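Local coordinates for putative GH105 family protein (Salmonella enterica subsp. enterica serovar Paratyphi A, PDB 3QWT) that is of unknown function but, as a possible GH105 hydrolase with an alpha/alpha toroid fold, probably releases unsaturated uronic acid residues from oligosaccharides, at residues A[46-51]-A[56-61]; A[63-68]-A[93-98]. All coordinates share one frame; numbering follows the deposited sequence.

Interaction 1 of 2, residues A[46-51]-A[56-61]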
loop_
_atom_site.group_PDB
_atom_site.type_symbol
_atom_site.label_atom_id
_atom_site.label_comp_id
_atom_site.label_asym_id
_atom_site.label_seq_id
_atom_site.Cartn_x
_atom_site.Cartn_y
_atom_site.Cartn_z
ATOM N N GLU A 46 -17.370 27.606 51.580
ATOM C CA GLU A 46 -18.015 28.655 50.815
ATOM C C GLU A 46 -18.041 28.357 49.313
ATOM O O GLU A 46 -18.946 28.794 48.602
ATOM C CB GLU A 46 -17.296 29.978 51.062
ATOM C CG GLU A 46 -17.490 30.983 49.955
ATOM C CD GLU A 46 -16.565 32.173 50.081
ATOM O OE1 GLU A 46 -15.738 32.192 51.027
ATOM O OE2 GLU A 46 -16.668 33.087 49.227
ATOM N N PHE A 47 -17.057 27.609 48.830
ATOM C CA PHE A 47 -16.926 27.406 47.384
ATOM C C PHE A 47 -17.582 26.137 46.852
ATOM O O PHE A 47 -17.719 25.971 45.644
ATOM C CB PHE A 47 -15.460 27.463 46.966
ATOM C CG PHE A 47 -14.848 28.823 47.118
ATOM C CD1 PHE A 47 -15.272 29.872 46.325
ATOM C CD2 PHE A 47 -13.848 29.053 48.051
ATOM C CE1 PHE A 47 -14.714 31.133 46.459
ATOM C CE2 PHE A 47 -13.280 30.317 48.188
ATOM C CZ PHE A 47 -13.715 31.357 47.391
ATOM N N LEU A 48 -17.993 25.259 47.763
ATOM C CA LEU A 48 -18.588 23.973 47.411
ATOM C C LEU A 48 -19.788 24.065 46.474
ATOM O O LEU A 48 -20.675 24.898 46.663
ATOM C CB LEU A 48 -19.014 23.241 48.676
ATOM C CG LEU A 48 -17.887 22.998 49.669
ATOM C CD1 LEU A 48 -18.460 22.633 51.038
ATOM C CD2 LEU A 48 -16.945 21.916 49.134
ATOM N N LEU A 49 -19.812 23.183 45.475
ATOM C CA LEU A 49 -20.928 23.075 44.547
ATOM C C LEU A 49 -22.021 22.232 45.170
ATOM O O LEU A 49 -21.782 21.084 45.553
ATOM C CB LEU A 49 -20.469 22.406 43.257
ATOM C CG LEU A 49 -21.093 22.808 41.914
ATOM C CD1 LEU A 49 -21.352 21.551 41.062
ATOM C CD2 LEU A 49 -22.366 23.667 42.046
ATOM N N ARG A 50 -23.218 22.797 45.264
ATOM C CA ARG A 50 -24.336 22.109 45.897
ATOM C C ARG A 50 -25.491 21.951 44.913
ATOM O O ARG A 50 -25.856 22.896 44.214
ATOM C CB ARG A 50 -24.795 22.862 47.156
ATOM C CG ARG A 50 -23.770 23.858 47.702
ATOM C CD ARG A 50 -24.188 24.451 49.052
ATOM N NE ARG A 50 -24.016 23.491 50.137
ATOM C CZ ARG A 50 -23.053 23.549 51.055
ATOM N NH1 ARG A 50 -22.173 24.544 51.041
ATOM N NH2 ARG A 50 -22.981 22.616 51.996
ATOM N N LEU A 51 -26.050 20.744 44.854
ATOM C CA LEU A 51 -27.153 20.437 43.947
ATOM C C LEU A 51 -28.347 19.988 44.772
ATOM O O LEU A 51 -28.170 19.440 45.861
ATOM C CB LEU A 51 -26.760 19.314 42.985
ATOM C CG LEU A 51 -25.766 19.552 41.844
ATOM C CD1 LEU A 51 -24.654 20.527 42.210
ATOM C CD2 LEU A 51 -25.189 18.213 41.356
ATOM N N VAL A 56 -22.809 17.404 47.220
ATOM C CA VAL A 56 -21.872 18.492 47.478
ATOM C C VAL A 56 -20.524 18.148 46.827
ATOM O O VAL A 56 -19.838 17.224 47.260
ATOM C CB VAL A 56 -21.655 18.711 48.992
ATOM C CG1 VAL A 56 -20.533 19.706 49.230
ATOM C CG2 VAL A 56 -22.942 19.179 49.664
ATOM N N ILE A 57 -20.149 18.876 45.782
ATOM C CA ILE A 57 -18.881 18.619 45.113
ATOM C C ILE A 57 -17.814 19.660 45.487
ATOM O O ILE A 57 -18.004 20.868 45.297
ATOM C CB ILE A 57 -19.050 18.540 43.571
ATOM C CG1 ILE A 57 -19.968 17.378 43.187
ATOM C CG2 ILE A 57 -17.704 18.384 42.873
ATOM C CD1 ILE A 57 -21.397 17.790 42.868
ATOM N N ASP A 58 -16.698 19.176 46.030
ATOM C CA ASP A 58 -15.545 20.019 46.321
ATOM C C ASP A 58 -14.727 20.235 45.051
ATOM O O ASP A 58 -14.062 19.327 44.553
ATOM C CB ASP A 58 -14.690 19.412 47.442
ATOM C CG ASP A 58 -13.578 20.350 47.914
ATOM O OD1 ASP A 58 -13.522 21.520 47.466
ATOM O OD2 ASP A 58 -12.757 19.904 48.741
ATOM N N THR A 59 -14.799 21.459 44.553
ATOM C CA THR A 59 -14.236 21.879 43.276
ATOM C C THR A 59 -12.800 22.383 43.455
ATOM O O THR A 59 -12.047 22.555 42.482
ATOM C CB THR A 59 -15.110 23.040 42.747
ATOM O OG1 THR A 59 -15.957 22.573 41.702
ATOM C CG2 THR A 59 -14.293 24.218 42.285
ATOM N N LYS A 60 -12.434 22.597 44.720
ATOM C CA LYS A 60 -11.198 23.280 45.088
ATOM C C LYS A 60 -10.214 22.355 45.818
ATOM O O LYS A 60 -9.021 22.343 45.500
ATOM C CB LYS A 60 -11.530 24.537 45.912
ATOM C CG LYS A 60 -10.425 25.043 46.806
ATOM C CD LYS A 60 -10.986 26.022 47.844
ATOM C CE LYS A 60 -10.548 27.450 47.566
ATOM N NZ LYS A 60 -9.140 27.702 47.986
ATOM N N GLY A 61 -10.713 21.589 46.788
ATOM C CA GLY A 61 -9.931 20.524 47.406
ATOM C C GLY A 61 -9.564 19.406 46.421
ATOM O O GLY A 61 -10.229 19.209 45.397
#
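Leu49 and Ile57 form the hydrogen-bonded pair of a short antiparallel beta hairpin made by strands 49-50 and 56-57. Two backbone bonds join them. Leu49 N donates to Ile57 O at 2.9 Å, and Ile57 N donates to Leu49 O at 2.8 Å. The second bond lies in the carbonyl plane of Leu49. Leu49 O also takes a CA-H...O contact from Val56.

The tight part is this backbone pair and the surroundings of Leu48. Val56 CG1, anti to the backbone N (chi1 172°), turns toward Leu48 and meets its CB at 3.9 Å. On its other branch, Leu48 CD2 reaches 3.7 Å from Asp58 CA. The side chains of Leu49 and Ile57 run side by side, with CB atoms 4.1 Å apart. Leu51 joins them: its CD2 meets Ile57 CD1, the end of the CG1 branch. In a second subunit, Tyr6 packs on Leu49 and Val8 on Leu51.

The loose part is at exposed Val56, whose CG2 comes no nearer than 4.2 Å to Arg50 NH2. Met4 of the second subunit packs on Arg50, which also makes backbone hydrogen bonds to that subunit.

Beyond the strands, Phe47 CD2 and Lys60 CE touch obliquely at 3.7 Å. Lys60 NZ bonds to Thr360 OG1 and Ser361 O. Asp58 OD1 accepts from Lys60 N (an Asx turn) and from Gly61 N, which together make an Asx motif. Both donors reach OD1 from one face of the carboxylate and well above its plane, Gly61 N at 2.9 Å.

Interaction 2 of 2, residues A[63-68]-A[93-98]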
loop_
_atom_site.group_PDB
_atom_site.type_symbol
_atom_site.label_atom_id
_atom_site.label_comp_id
_atom_site.label_asym_id
_atom_site.label_seq_id
_atom_site.Cartn_x
_atom_site.Cartn_y
_atom_site.Cartn_z
ATOM N N ALA A 63 -9.547 16.057 46.839
ATOM C CA ALA A 63 -10.331 14.830 46.859
ATOM C C ALA A 63 -11.610 14.907 46.015
ATOM O O ALA A 63 -12.439 13.997 46.057
ATOM C CB ALA A 63 -10.643 14.410 48.286
ATOM N N GLY A 64 -11.757 15.972 45.231
ATOM C CA GLY A 64 -12.942 16.140 44.405
ATOM C C GLY A 64 -12.806 15.601 42.983
ATOM O O GLY A 64 -11.728 15.206 42.549
ATOM N N TRP A 65 -13.922 15.588 42.263
ATOM C CA TRP A 65 -13.935 15.241 40.854
ATOM C C TRP A 65 -14.643 16.302 40.018
ATOM O O TRP A 65 -15.871 16.312 39.917
ATOM C CB TRP A 65 -14.620 13.890 40.652
ATOM C CG TRP A 65 -14.553 13.327 39.235
ATOM C CD1 TRP A 65 -14.378 14.020 38.060
ATOM C CD2 TRP A 65 -14.655 11.938 38.867
ATOM N NE1 TRP A 65 -14.374 13.141 36.983
ATOM C CE2 TRP A 65 -14.546 11.863 37.456
ATOM C CE3 TRP A 65 -14.848 10.755 39.595
ATOM C CZ2 TRP A 65 -14.618 10.653 36.767
ATOM C CZ3 TRP A 65 -14.912 9.548 38.908
ATOM C CH2 TRP A 65 -14.804 9.507 37.508
ATOM N N GLU A 66 -13.874 17.205 39.431
ATOM C CA GLU A 66 -14.399 18.037 38.352
ATOM C C GLU A 66 -13.319 18.552 37.405
ATOM O O GLU A 66 -12.165 18.135 37.471
ATOM C CB GLU A 66 -15.248 19.195 38.865
ATOM C CG GLU A 66 -16.209 19.688 37.784
ATOM C CD GLU A 66 -16.674 21.069 38.040
ATOM O OE1 GLU A 66 -17.824 21.389 37.684
ATOM O OE2 GLU A 66 -15.884 21.845 38.607
ATOM N N TRP A 67 -13.702 19.458 36.518
ATOM C CA TRP A 67 -12.786 19.897 35.467
ATOM C C TRP A 67 -11.481 20.389 36.062
ATOM O O TRP A 67 -10.422 20.280 35.446
ATOM C CB TRP A 67 -13.424 20.967 34.573
ATOM C CG TRP A 67 -13.647 22.288 35.259
ATOM C CD1 TRP A 67 -14.748 22.665 35.975
ATOM C CD2 TRP A 67 -12.746 23.399 35.296
ATOM N NE1 TRP A 67 -14.591 23.940 36.452
ATOM C CE2 TRP A 67 -13.370 24.415 36.053
ATOM C CE3 TRP A 67 -11.474 23.633 34.768
ATOM C CZ2 TRP A 67 -12.764 25.649 36.293
ATOM C CZ3 TRP A 67 -10.876 24.859 34.997
ATOM C CH2 TRP A 67 -11.522 25.853 35.762
ATOM N N THR A 68 -11.554 20.905 37.274
ATOM C CA THR A 68 -10.397 21.555 37.873
ATOM C C THR A 68 -9.326 20.514 38.121
ATOM O O THR A 68 -8.167 20.701 37.769
ATOM C CB THR A 68 -10.765 22.273 39.196
ATOM O OG1 THR A 68 -11.234 21.309 40.153
ATOM C CG2 THR A 68 -11.849 23.321 38.940
ATOM N N ASP A 93 -1.801 8.553 39.809
ATOM C CA ASP A 93 -2.415 7.238 39.941
ATOM C C ASP A 93 -3.299 7.150 41.192
ATOM O O ASP A 93 -4.393 6.571 41.149
ATOM C CB ASP A 93 -1.357 6.137 39.922
ATOM C CG ASP A 93 -0.634 6.045 38.580
ATOM O OD1 ASP A 93 -1.039 6.747 37.614
ATOM O OD2 ASP A 93 0.343 5.268 38.501
ATOM N N ASP A 94 -2.836 7.747 42.292
ATOM C CA ASP A 94 -3.618 7.766 43.521
ATOM C C ASP A 94 -4.954 8.487 43.334
ATOM O O ASP A 94 -5.985 7.994 43.769
ATOM C CB ASP A 94 -2.833 8.398 44.677
ATOM C CG ASP A 94 -1.727 7.499 45.198
ATOM O OD1 ASP A 94 -1.719 6.294 44.863
ATOM O OD2 ASP A 94 -0.867 8.008 45.949
ATOM N N TRP A 95 -4.941 9.657 42.701
ATOM C CA TRP A 95 -6.194 10.361 42.485
ATOM C C TRP A 95 -7.179 9.460 41.754
ATOM O O TRP A 95 -8.353 9.370 42.125
ATOM C CB TRP A 95 -5.985 11.635 41.677
ATOM C CG TRP A 95 -7.215 12.493 41.606
ATOM C CD1 TRP A 95 -7.549 13.517 42.458
ATOM C CD2 TRP A 95 -8.273 12.419 40.638
ATOM N NE1 TRP A 95 -8.736 14.076 42.077
ATOM C CE2 TRP A 95 -9.208 13.429 40.966
ATOM C CE3 TRP A 95 -8.519 11.604 39.522
ATOM C CZ2 TRP A 95 -10.374 13.649 40.220
ATOM C CZ3 TRP A 95 -9.679 11.823 38.778
ATOM C CH2 TRP A 95 -10.590 12.844 39.130
ATOM N N PHE A 96 -6.709 8.809 40.700
ATOM C CA PHE A 96 -7.576 7.921 39.938
ATOM C C PHE A 96 -8.072 6.743 40.764
ATOM O O PHE A 96 -9.245 6.401 40.706
ATOM C CB PHE A 96 -6.897 7.431 38.658
ATOM C CG PHE A 96 -6.914 8.441 37.553
ATOM C CD1 PHE A 96 -8.114 8.942 37.083
ATOM C CD2 PHE A 96 -5.733 8.899 36.992
ATOM C CE1 PHE A 96 -8.145 9.887 36.077
ATOM C CE2 PHE A 96 -5.756 9.838 35.979
ATOM C CZ PHE A 96 -6.963 10.332 35.525
ATOM N N ALA A 97 -7.185 6.125 41.531
ATOM C CA ALA A 97 -7.573 4.968 42.328
ATOM C C ALA A 97 -8.619 5.382 43.376
ATOM O O ALA A 97 -9.661 4.734 43.548
ATOM C CB ALA A 97 -6.357 4.349 42.982
ATOM N N ASP A 98 -8.349 6.487 44.052
ATOM C CA ASP A 98 -9.269 6.995 45.055
ATOM C C ASP A 98 -10.637 7.298 44.454
ATOM O O ASP A 98 -11.662 6.909 45.009
ATOM C CB ASP A 98 -8.697 8.255 45.721
ATOM C CG ASP A 98 -7.476 7.961 46.586
ATOM O OD1 ASP A 98 -7.213 6.770 46.878
ATOM O OD2 ASP A 98 -6.789 8.926 46.982
#
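The backbone at Gly64 and Trp65 is an extended approach to helix 67-83, and its Gly64 carbonyl meets the indole of Trp95, which projects from the middle of helix 86-102. The contact packs a loop leading into one helix against a neighbouring helix of the alpha/alpha toroid. It is small, burying 148 Å² in all, yet its three touching residues are buried.

Trp95 does most of the reaching. Its CG stands anti to the backbone N (chi1 -171°), and the ring extends from the helix to the loop. The Gly64 oxygen sits at the indole edge, near the ring plane. It faces the NE1-CE2-CZ2 edge and is closest to Trp95 CZ2, at 3.1 Å. Trp95 NE1 makes a weak bond to Gly64 O at 3.2 Å, with an angle at the hydrogen of only 124°. NE1 is also hydrogen-bonded to a residue next to the segments.

The far end of the same ring meets Trp65 in a T-shaped stack. The edge of Trp95 points at a face of Trp65, with the planes at 68°. Trp95 CH2 lies over the rim of the five-membered ring, 4.0 Å from Trp65 CG. Trp95 CZ2 is also 4.0 Å from Trp65 CA, so this edge touches both backbone and ring.

Neighbours hold both indoles. Trp65 NE1 bonds to Thr111 O. Arg99 makes a cation-pi contact with Trp95, and the ring of Trp62 also meets it. Glu66 is the N-cap of helix 67-83. Pro114 at the start of helix 114-125 touches both tryptophans. Phe115 of that helix and Phe100 of helix 86-102 also touch Trp65.

Interactions 1 and 2 follow each other along the chain, on the same side of its centre, with their own centres about 14 Å apart. Interaction 1 is local, a hairpin with four residues between its segments. Interaction 2 spans 24 intervening residues, mostly helix, and brings helix 86-102 against the entry to helix 67-83. The chain runs from strand 56-57 through a short loop to helix 67-83. The two contacts touch: Thr59 O and Thr68 OG1 are 2.8 Å apart, a probable hydrogen bond, and Ile57 CG2 packs on Trp65 O. The hairpin is thus joined to the helical toroid. Bound glycerol, probably from the crystallisation liquor, lies near the side chains of Ile57 and Trp65 and may mark a pocket.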